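Local coordinates for heme-binding protein A / AI-2 binding protein A (Helicobacter pylori SS1, PDB 6OFQ) that probably captures short peptides in the periplasm, the tetrapeptide STSA among them, as the substrate-binding component of an ABC transporter, at residues A[61-66]-A[211-216]; A[94-99]-A[162-167]; A[115-120]-A[187-192]. All coordinates share one frame; numbering follows the deposited sequence.

Contact 1 (A[61-66]-A[211-216]); sequences IYDTLV and TGPFKF
Asp63 and Thr211 supply the polar side chains of this buried contact, in which, within the type II periplasmic binding protein fold, the loop following helix 52-61 meets the turn that leads into strand 214-220. The Thr211 hydroxyl donates to the carboxylate: OG1 lies 2.7 Å from Asp63 OD2 and approaches that oxygen on its anti side, 22° out of the carboxylate plane. A chi1 of 59° holds this OG1 between the backbone N and the carbonyl carbon of Thr211, pointing it at Asp63. Trp234 NE1 is a second donor to OD2. Water 1 makes another path between the same two residues, accepting from Asp63 N at 2.9 Å and donating to Thr211 OG1, also at 2.9 Å, which makes the hydroxyl donor and acceptor at once.

The main chains add their own link. Gly212 N donates to Ile61 O at 2.8 Å (151° at the hydrogen). Here the CA atoms of Ile61 and Gly212 come within 4.7 Å of each other. Farther along, Ile61 CA points its hydrogen almost straight at Phe214 O, 3.4 Å away.

The apolar side-chain pair is at Ile61. Ile61 and Phe216 run side by side in the same direction, with Ile61 CD1 4.1 Å from Phe216 CB and at the edge of the ring. The CG2 branch of Ile61 covers the centre of one face of the Tyr62 ring.

The chemistry implies a carboxylate fixed in a buried setting by hydroxyl and indole donors, which would be expected to help stabilise its charge, at least at OD2.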
loop_
_atom_site.group_PDB
_atom_site.type_symbol
_atom_site.label_atom_id
_atom_site.label_comp_id
_atom_site.label_asym_id
_atom_site.label_seq_id
_atom_site.Cartn_x
_atom_site.Cartn_y
_atom_site.Cartn_z
ATOM N N ILE A 61 -12.012 2.937 9.463
ATOM C CA ILE A 61 -13.229 3.757 9.345
ATOM C C ILE A 61 -14.166 3.136 8.321
ATOM O O ILE A 61 -15.419 3.164 8.475
ATOM C CB ILE A 61 -12.822 5.194 8.959
ATOM C CG1 ILE A 61 -12.135 5.851 10.172
ATOM C CG2 ILE A 61 -14.015 5.983 8.434
ATOM C CD1 ILE A 61 -11.433 7.156 9.810
ATOM N N TYR A 62 -13.615 2.646 7.207
ATOM C CA TYR A 62 -14.432 2.207 6.076
ATOM C C TYR A 62 -14.408 0.681 5.942
ATOM O O TYR A 62 -13.414 0.047 6.271
ATOM C CB TYR A 62 -13.944 2.731 4.731
ATOM C CG TYR A 62 -13.950 4.244 4.602
ATOM C CD1 TYR A 62 -15.108 4.926 4.295
ATOM C CD2 TYR A 62 -12.814 4.991 4.820
ATOM C CE1 TYR A 62 -15.141 6.300 4.116
ATOM C CE2 TYR A 62 -12.837 6.356 4.617
ATOM C CZ TYR A 62 -13.995 7.006 4.247
ATOM O OH TYR A 62 -13.954 8.370 4.014
ATOM N N ASP A 63 -15.505 0.126 5.421
ATOM C CA ASP A 63 -15.548 -1.216 4.885
ATOM C C ASP A 63 -15.641 -1.256 3.394
ATOM O O ASP A 63 -15.964 -0.281 2.709
ATOM C CB ASP A 63 -16.740 -1.968 5.441
ATOM C CG ASP A 63 -16.629 -2.142 6.939
ATOM O OD1 ASP A 63 -15.587 -2.658 7.425
ATOM O OD2 ASP A 63 -17.569 -1.772 7.679
ATOM N N THR A 64 -15.351 -2.469 2.921
ATOM C CA THR A 64 -15.395 -2.838 1.515
ATOM C C THR A 64 -16.474 -3.930 1.304
ATOM O O THR A 64 -17.052 -4.430 2.266
ATOM C CB THR A 64 -14.002 -3.301 1.024
ATOM O OG1 THR A 64 -13.354 -4.047 2.054
ATOM C CG2 THR A 64 -13.096 -2.099 0.658
ATOM N N LEU A 65 -16.679 -4.337 0.046
ATOM C CA LEU A 65 -17.670 -5.409 -0.225
ATOM C C LEU A 65 -17.275 -6.770 0.367
ATOM O O LEU A 65 -18.081 -7.516 0.946
ATOM C CB LEU A 65 -17.912 -5.535 -1.712
ATOM C CG LEU A 65 -18.671 -4.368 -2.362
ATOM C CD1 LEU A 65 -18.683 -4.626 -3.861
ATOM C CD2 LEU A 65 -20.133 -4.358 -1.892
ATOM N N VAL A 66 -15.988 -7.076 0.222
ATOM C CA VAL A 66 -15.333 -8.218 0.829
ATOM C C VAL A 66 -14.145 -7.746 1.628
ATOM O O VAL A 66 -13.705 -6.611 1.380
ATOM C CB VAL A 66 -14.901 -9.273 -0.234
ATOM C CG1 VAL A 66 -16.125 -9.649 -1.096
ATOM C CG2 VAL A 66 -13.746 -8.778 -1.107
ATOM N N THR A 211 -18.646 2.759 7.634
ATOM C CA THR A 211 -19.367 1.742 8.382
ATOM C C THR A 211 -18.524 0.894 9.319
ATOM O O THR A 211 -19.050 0.004 9.964
ATOM C CB THR A 211 -20.090 0.783 7.426
ATOM O OG1 THR A 211 -19.149 0.148 6.561
ATOM C CG2 THR A 211 -21.129 1.460 6.563
ATOM N N GLY A 212 -17.218 1.151 9.357
ATOM C CA GLY A 212 -16.318 0.262 10.046
ATOM C C GLY A 212 -16.330 0.290 11.544
ATOM O O GLY A 212 -17.106 1.045 12.156
ATOM N N PRO A 213 -15.417 -0.461 12.152
ATOM C CA PRO A 213 -15.504 -0.690 13.588
ATOM C C PRO A 213 -15.060 0.506 14.419
ATOM O O PRO A 213 -15.245 0.448 15.639
ATOM C CB PRO A 213 -14.588 -1.880 13.814
ATOM C CG PRO A 213 -13.699 -1.934 12.617
ATOM C CD PRO A 213 -14.502 -1.384 11.469
ATOM N N PHE A 214 -14.371 1.465 13.811
ATOM C CA PHE A 214 -14.079 2.763 14.425
ATOM C C PHE A 214 -14.617 3.912 13.618
ATOM O O PHE A 214 -14.737 3.804 12.412
ATOM C CB PHE A 214 -12.558 2.927 14.630
ATOM C CG PHE A 214 -11.950 1.903 15.540
ATOM C CD1 PHE A 214 -11.467 0.716 15.010
ATOM C CD2 PHE A 214 -11.859 2.103 16.913
ATOM C CE1 PHE A 214 -10.932 -0.234 15.838
ATOM C CE2 PHE A 214 -11.306 1.166 17.761
ATOM C CZ PHE A 214 -10.845 -0.012 17.204
ATOM N N LYS A 215 -14.893 5.014 14.317
ATOM C CA LYS A 215 -15.312 6.218 13.636
ATOM C C LYS A 215 -14.333 7.340 13.906
ATOM O O LYS A 215 -13.590 7.294 14.900
ATOM C CB LYS A 215 -16.729 6.622 14.017
ATOM C CG LYS A 215 -16.864 6.927 15.490
ATOM C CD LYS A 215 -18.344 7.022 15.840
ATOM C CE LYS A 215 -18.464 7.151 17.351
ATOM N NZ LYS A 215 -19.921 7.336 17.545
ATOM N N PHE A 216 -14.291 8.305 13.004
ATOM C CA PHE A 216 -13.402 9.464 13.124
ATOM C C PHE A 216 -13.846 10.426 14.234
ATOM O O PHE A 216 -15.050 10.679 14.328
ATOM C CB PHE A 216 -13.445 10.195 11.791
ATOM C CG PHE A 216 -12.639 11.435 11.688
ATOM C CD1 PHE A 216 -13.131 12.654 12.120
ATOM C CD2 PHE A 216 -11.414 11.424 11.058
ATOM C CE1 PHE A 216 -12.390 13.834 11.983
ATOM C CE2 PHE A 216 -10.704 12.598 10.847
ATOM C CZ PHE A 216 -11.194 13.777 11.308
HETATM O O HOH W 1 -17.685 2.028 4.876
#

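Contact 2 (A[94-99]-A[162-167]); sequences FHLRKG and YTIRFT
Phe94 and Ile164 form a hydrogen-bonded pair of an antiparallel sheet, in which strands 91-96 and 163-168 of this type II binding-protein fold lie next to each other. Phe94 N donates to Ile164 O at 2.8 Å, and Ile164 N answers to Phe94 O at 3.0 Å; Leu96 N to Tyr162 O extends the pairing.

On the face carrying Phe94, Ile164 and Phe166, the two phenylalanine rings meet rim to rim, neither lying over the other's face, with planes at 88° and Phe94 CE2 3.7 Å from Phe166 CD2. Next to them Leu96 bends over the Tyr162 carbonyl, and its CD1 branch is set against Ile164 CG1 at 4.0 Å. Ala116 of helix 116-127 packs on both aliphatic side chains, and Val119 on Ile164.

On the face carrying His95 and Thr163, water 2 bridges the pair, 2.7 Å from His95 ND1; Asp84 takes His95 NE2 and Asp160 bonds Thr163 OG1.

Past the strand ends, the extended Lys98 chain crosses the Tyr162 ring as a ridge on a flat floor. Its CG stands 3.8 Å from the ring centroid in a CH-pi contact, 11° off the normal, while Lys98 CE rests 3.7 Å from Tyr162 CD2.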
loop_
_atom_site.group_PDB
_atom_site.type_symbol
_atom_site.label_atom_id
_atom_site.label_comp_id
_atom_site.label_asym_id
_atom_site.label_seq_id
_atom_site.Cartn_x
_atom_site.Cartn_y
_atom_site.Cartn_z
ATOM N N PHE A 94 -23.330 -9.433 -6.046
ATOM C CA PHE A 94 -23.116 -9.278 -4.595
ATOM C C PHE A 94 -24.428 -8.982 -3.886
ATOM O O PHE A 94 -25.185 -8.103 -4.291
ATOM C CB PHE A 94 -22.117 -8.138 -4.312
ATOM C CG PHE A 94 -20.715 -8.507 -4.728
ATOM C CD1 PHE A 94 -19.826 -9.150 -3.861
ATOM C CD2 PHE A 94 -20.270 -8.206 -6.011
ATOM C CE1 PHE A 94 -18.578 -9.558 -4.277
ATOM C CE2 PHE A 94 -19.016 -8.584 -6.451
ATOM C CZ PHE A 94 -18.207 -9.283 -5.576
ATOM N N HIS A 95 -24.663 -9.783 -2.855
ATOM C CA HIS A 95 -25.814 -9.613 -2.002
ATOM C C HIS A 95 -25.354 -8.792 -0.798
ATOM O O HIS A 95 -24.508 -9.254 -0.044
ATOM C CB HIS A 95 -26.338 -11.022 -1.609
ATOM C CG HIS A 95 -26.560 -11.940 -2.792
ATOM N ND1 HIS A 95 -27.666 -11.766 -3.591
ATOM C CD2 HIS A 95 -25.774 -12.837 -3.443
ATOM C CE1 HIS A 95 -27.594 -12.584 -4.631
ATOM N NE2 HIS A 95 -26.459 -13.255 -4.565
ATOM N N LEU A 96 -25.957 -7.635 -0.581
ATOM C CA LEU A 96 -25.459 -6.664 0.362
ATOM C C LEU A 96 -26.070 -6.962 1.727
ATOM O O LEU A 96 -27.257 -7.393 1.860
ATOM C CB LEU A 96 -25.725 -5.259 -0.116
ATOM C CG LEU A 96 -25.209 -4.847 -1.496
ATOM C CD1 LEU A 96 -25.513 -3.405 -1.726
ATOM C CD2 LEU A 96 -23.703 -5.116 -1.599
ATOM N N ARG A 97 -25.264 -6.727 2.760
ATOM C CA ARG A 97 -25.692 -6.821 4.146
ATOM C C ARG A 97 -26.734 -5.751 4.465
ATOM O O ARG A 97 -26.552 -4.586 4.060
ATOM C CB ARG A 97 -24.460 -6.580 5.060
ATOM C CG ARG A 97 -24.636 -7.031 6.502
ATOM C CD ARG A 97 -23.291 -6.848 7.222
ATOM N NE ARG A 97 -22.276 -7.766 6.708
ATOM C CZ ARG A 97 -22.050 -9.009 7.094
ATOM N NH1 ARG A 97 -22.802 -9.648 7.991
ATOM N NH2 ARG A 97 -21.110 -9.735 6.464
ATOM N N LYS A 98 -27.821 -6.169 5.115
ATOM C CA LYS A 98 -28.887 -5.252 5.526
ATOM C C LYS A 98 -28.666 -4.821 6.960
ATOM O O LYS A 98 -28.054 -5.507 7.775
ATOM C CB LYS A 98 -30.222 -6.000 5.381
ATOM C CG LYS A 98 -30.549 -6.400 3.939
ATOM C CD LYS A 98 -31.943 -7.037 3.933
ATOM C CE LYS A 98 -32.294 -7.530 2.549
ATOM N NZ LYS A 98 -33.699 -7.998 2.610
ATOM N N GLY A 99 -29.261 -3.679 7.243
ATOM C CA GLY A 99 -29.232 -3.081 8.569
ATOM C C GLY A 99 -27.870 -2.596 9.031
ATOM O O GLY A 99 -27.622 -2.488 10.237
ATOM N N TYR A 162 -30.342 -3.903 -2.286
ATOM C CA TYR A 162 -29.376 -4.728 -1.573
ATOM C C TYR A 162 -28.658 -5.701 -2.500
ATOM O O TYR A 162 -28.113 -6.689 -2.058
ATOM C CB TYR A 162 -29.996 -5.484 -0.388
ATOM C CG TYR A 162 -30.555 -4.515 0.595
ATOM C CD1 TYR A 162 -29.754 -3.731 1.430
ATOM C CD2 TYR A 162 -31.946 -4.373 0.654
ATOM C CE1 TYR A 162 -30.337 -2.844 2.337
ATOM C CE2 TYR A 162 -32.518 -3.511 1.574
ATOM C CZ TYR A 162 -31.707 -2.750 2.381
ATOM O OH TYR A 162 -32.372 -1.945 3.297
ATOM N N THR A 163 -28.602 -5.344 -3.779
ATOM C CA THR A 163 -27.967 -6.247 -4.782
ATOM C C THR A 163 -27.228 -5.428 -5.836
ATOM O O THR A 163 -27.792 -4.588 -6.529
ATOM C CB THR A 163 -29.021 -7.175 -5.478
ATOM O OG1 THR A 163 -29.876 -7.744 -4.494
ATOM C CG2 THR A 163 -28.318 -8.294 -6.268
ATOM N N ILE A 164 -25.924 -5.734 -5.955
ATOM C CA ILE A 164 -25.063 -5.123 -6.932
ATOM C C ILE A 164 -24.513 -6.155 -7.915
ATOM O O ILE A 164 -24.046 -7.204 -7.505
ATOM C CB ILE A 164 -23.885 -4.368 -6.233
ATOM C CG1 ILE A 164 -24.374 -3.061 -5.541
ATOM C CG2 ILE A 164 -22.796 -4.079 -7.244
ATOM C CD1 ILE A 164 -24.545 -1.914 -6.503
ATOM N N ARG A 165 -24.607 -5.865 -9.203
ATOM C CA ARG A 165 -24.062 -6.769 -10.233
ATOM C C ARG A 165 -23.012 -6.052 -11.071
ATOM O O ARG A 165 -23.277 -4.984 -11.626
ATOM C CB ARG A 165 -25.163 -7.271 -11.164
ATOM C CG ARG A 165 -24.622 -8.148 -12.284
ATOM C CD ARG A 165 -25.730 -8.902 -13.003
ATOM N NE ARG A 165 -26.210 -9.990 -12.134
ATOM C CZ ARG A 165 -27.357 -10.665 -12.269
ATOM N NH1 ARG A 165 -28.256 -10.362 -13.187
ATOM N NH2 ARG A 165 -27.647 -11.606 -11.413
ATOM N N PHE A 166 -21.806 -6.610 -11.113
ATOM C CA PHE A 166 -20.741 -6.171 -11.992
ATOM C C PHE A 166 -20.671 -7.073 -13.184
ATOM O O PHE A 166 -20.777 -8.308 -13.017
ATOM C CB PHE A 166 -19.362 -6.285 -11.285
ATOM C CG PHE A 166 -19.153 -5.371 -10.114
ATOM C CD1 PHE A 166 -18.570 -4.106 -10.263
ATOM C CD2 PHE A 166 -19.475 -5.814 -8.864
ATOM C CE1 PHE A 166 -18.368 -3.285 -9.160
ATOM C CE2 PHE A 166 -19.256 -5.023 -7.750
ATOM C CZ PHE A 166 -18.744 -3.751 -7.919
ATOM N N THR A 167 -20.609 -6.466 -14.360
ATOM C CA THR A 167 -20.277 -7.226 -15.557
ATOM C C THR A 167 -18.947 -6.728 -16.057
ATOM O O THR A 167 -18.720 -5.512 -16.159
ATOM C CB THR A 167 -21.374 -7.002 -16.633
ATOM O OG1 THR A 167 -22.643 -7.382 -16.062
ATOM C CG2 THR A 167 -21.038 -7.824 -17.882
HETATM O O HOH W 2 -29.318 -9.770 -2.719
HETATM O O HOH W 3 -28.878 -9.048 0.284
#

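Contact 3 (A[115-120]-A[187-192])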
loop_
_atom_site.group_PDB
_atom_site.type_symbol
_atom_site.label_atom_id
_atom_site.label_comp_id
_atom_site.label_asym_id
_atom_site.label_seq_id
_atom_site.Cartn_x
_atom_site.Cartn_y
_atom_site.Cartn_z
ATOM N N SER A 115 -26.776 0.966 1.541
ATOM C CA SER A 115 -27.494 0.260 0.511
ATOM C C SER A 115 -26.713 0.345 -0.796
ATOM O O SER A 115 -25.643 0.973 -0.929
ATOM C CB SER A 115 -28.930 0.837 0.407
ATOM O OG SER A 115 -28.892 2.114 -0.168
ATOM N N ALA A 116 -27.341 -0.189 -1.858
ATOM C CA ALA A 116 -26.700 -0.283 -3.131
ATOM C C ALA A 116 -26.273 1.065 -3.704
ATOM O O ALA A 116 -25.268 1.169 -4.423
ATOM C CB ALA A 116 -27.594 -1.055 -4.082
ATOM N N LYS A 117 -27.022 2.137 -3.428
ATOM C CA LYS A 117 -26.630 3.437 -3.949
ATOM C C LYS A 117 -25.271 3.934 -3.457
ATOM O O LYS A 117 -24.618 4.709 -4.142
ATOM C CB LYS A 117 -27.689 4.510 -3.660
ATOM C CG LYS A 117 -27.820 4.995 -2.230
ATOM C CD LYS A 117 -28.848 6.123 -2.184
ATOM C CE LYS A 117 -28.831 6.862 -0.858
ATOM N NZ LYS A 117 -29.947 7.841 -0.728
ATOM N N ASP A 118 -24.842 3.437 -2.306
ATOM C CA ASP A 118 -23.556 3.836 -1.737
ATOM C C ASP A 118 -22.435 3.109 -2.483
ATOM O O ASP A 118 -21.355 3.661 -2.690
ATOM C CB ASP A 118 -23.470 3.525 -0.262
ATOM C CG ASP A 118 -24.627 4.184 0.517
ATOM O OD1 ASP A 118 -24.613 5.425 0.344
ATOM O OD2 ASP A 118 -25.347 3.490 1.265
ATOM N N VAL A 119 -22.695 1.883 -2.922
ATOM C CA VAL A 119 -21.742 1.153 -3.782
ATOM C C VAL A 119 -21.603 1.860 -5.122
ATOM O O VAL A 119 -20.522 2.090 -5.613
ATOM C CB VAL A 119 -22.111 -0.317 -3.908
ATOM C CG1 VAL A 119 -21.077 -1.065 -4.719
ATOM C CG2 VAL A 119 -22.314 -0.986 -2.555
ATOM N N LEU A 120 -22.742 2.153 -5.771
ATOM C CA LEU A 120 -22.757 2.913 -7.004
ATOM C C LEU A 120 -22.021 4.205 -6.824
ATOM O O LEU A 120 -21.175 4.540 -7.636
ATOM C CB LEU A 120 -24.189 3.176 -7.521
ATOM C CG LEU A 120 -25.012 1.954 -7.931
ATOM C CD1 LEU A 120 -26.331 2.463 -8.538
ATOM C CD2 LEU A 120 -24.238 1.157 -8.966
ATOM N N LEU A 187 -18.164 4.724 0.671
ATOM C CA LEU A 187 -18.513 6.013 1.302
ATOM C C LEU A 187 -20.014 6.198 1.215
ATOM O O LEU A 187 -20.708 5.428 0.546
ATOM C CB LEU A 187 -17.833 7.130 0.530
ATOM C CG LEU A 187 -16.361 7.390 0.856
ATOM C CD1 LEU A 187 -15.449 6.200 0.575
ATOM C CD2 LEU A 187 -15.869 8.628 0.137
ATOM N N SER A 188 -20.513 7.182 1.974
ATOM C CA SER A 188 -21.956 7.433 2.000
ATOM C C SER A 188 -22.390 8.464 0.968
ATOM O O SER A 188 -22.014 9.647 1.015
ATOM C CB SER A 188 -22.351 7.966 3.372
ATOM O OG SER A 188 -23.668 8.547 3.363
ATOM N N LYS A 189 -23.327 8.022 0.106
ATOM C CA LYS A 189 -23.962 8.918 -0.855
ATOM C C LYS A 189 -24.798 10.035 -0.176
ATOM O O LYS A 189 -24.719 11.159 -0.674
ATOM C CB LYS A 189 -24.848 8.078 -1.793
ATOM C CG LYS A 189 -25.513 8.908 -2.888
ATOM C CD LYS A 189 -24.541 9.687 -3.721
ATOM C CE LYS A 189 -24.958 9.977 -5.162
ATOM N NZ LYS A 189 -25.778 11.187 -5.348
ATOM N N ASP A 190 -25.506 9.652 0.885
ATOM C CA ASP A 190 -26.291 10.670 1.641
ATOM C C ASP A 190 -25.380 11.774 2.165
ATOM O O ASP A 190 -25.643 12.992 1.996
ATOM C CB ASP A 190 -27.163 10.032 2.720
ATOM C CG ASP A 190 -28.270 9.167 2.145
ATOM O OD1 ASP A 190 -28.985 9.617 1.233
ATOM O OD2 ASP A 190 -28.316 7.957 2.411
ATOM N N TYR A 191 -24.254 11.371 2.786
ATOM C CA TYR A 191 -23.296 12.356 3.290
ATOM C C TYR A 191 -22.694 13.209 2.168
ATOM O O TYR A 191 -22.587 14.444 2.215
ATOM C CB TYR A 191 -22.214 11.674 4.145
ATOM C CG TYR A 191 -21.136 12.603 4.684
ATOM C CD1 TYR A 191 -21.479 13.681 5.486
ATOM C CD2 TYR A 191 -19.779 12.366 4.494
ATOM C CE1 TYR A 191 -20.552 14.517 6.034
ATOM C CE2 TYR A 191 -18.822 13.155 5.089
ATOM C CZ TYR A 191 -19.204 14.238 5.855
ATOM O OH TYR A 191 -18.256 15.063 6.433
ATOM N N ALA A 192 -22.283 12.573 1.067
ATOM C CA ALA A 192 -21.785 13.277 -0.098
ATOM C C ALA A 192 -22.812 14.286 -0.666
ATOM O O ALA A 192 -22.383 15.382 -0.991
ATOM C CB ALA A 192 -21.432 12.253 -1.197
HETATM O O HOH W 4 -25.679 7.046 2.223
#
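Helix 189-197 begins with the N-cap residue Ser188, and Asp118 of helix 116-127 takes a further amide of its first turn. Ser188 OG accepts from Tyr191 N at 2.9 Å. Lys189 N instead donates across the contact to Asp118 OD1, at 2.9 Å and nearly along the C-O axis of the acceptor. With CG anti to its carbonyl carbon (chi1 -56°), Asp118 reaches both helix starts: its OD2 takes Ser115 N at 2.9 Å, on the anti side, at the beginning of its own helix.

At the solvent-exposed margin, in one of its two deposited conformers, Lys117 can cross Asp190 at about a right angle and form a salt bridge, NZ to Asp190 OD1, a bond that is therefore less certain. The Lys189 ammonium turns to its own helix, in a salt bridge with Asp193.

Water 4 joins the N-cap serine to both aspartates. It accepts from Ser188 OG and Asp190 N, and gives one hydrogen to each of two carboxylates, whose oxygens Asp118 OD1 and Asp190 OD2 are 4.9 Å apart. Water, helix amides and the positive end of the helix would all be expected to ease that like-charge approach. The water's oxygen is 2.8 Å from Asp190 OD2 and 2.7 Å from Asp118 OD1, the same oxygen that accepts from Lys189 N.

The three contacts lie on the same side of the chain's centre and touch one another through apolar side chains. Contacts 2 and 3 are both nested within the loop that contact 1 closes, while their own segments alternate along the chain. Contact 3 is centred about 13 Å from the centre of each of the others, and the centres of contacts 1 and 2 are about 17 Å apart. Leu65 joins all three: its CD2 is 3.7 Å from Leu96 CD2 in contact 2 and 4.1 Å from Val119 CG2 in contact 3. Tyr62 CE1 meets Leu187 CD1 at 3.6 Å, and Ile164 CD1 lies 3.9 Å from Val119 CB, seating helix 116-127 on the sheet.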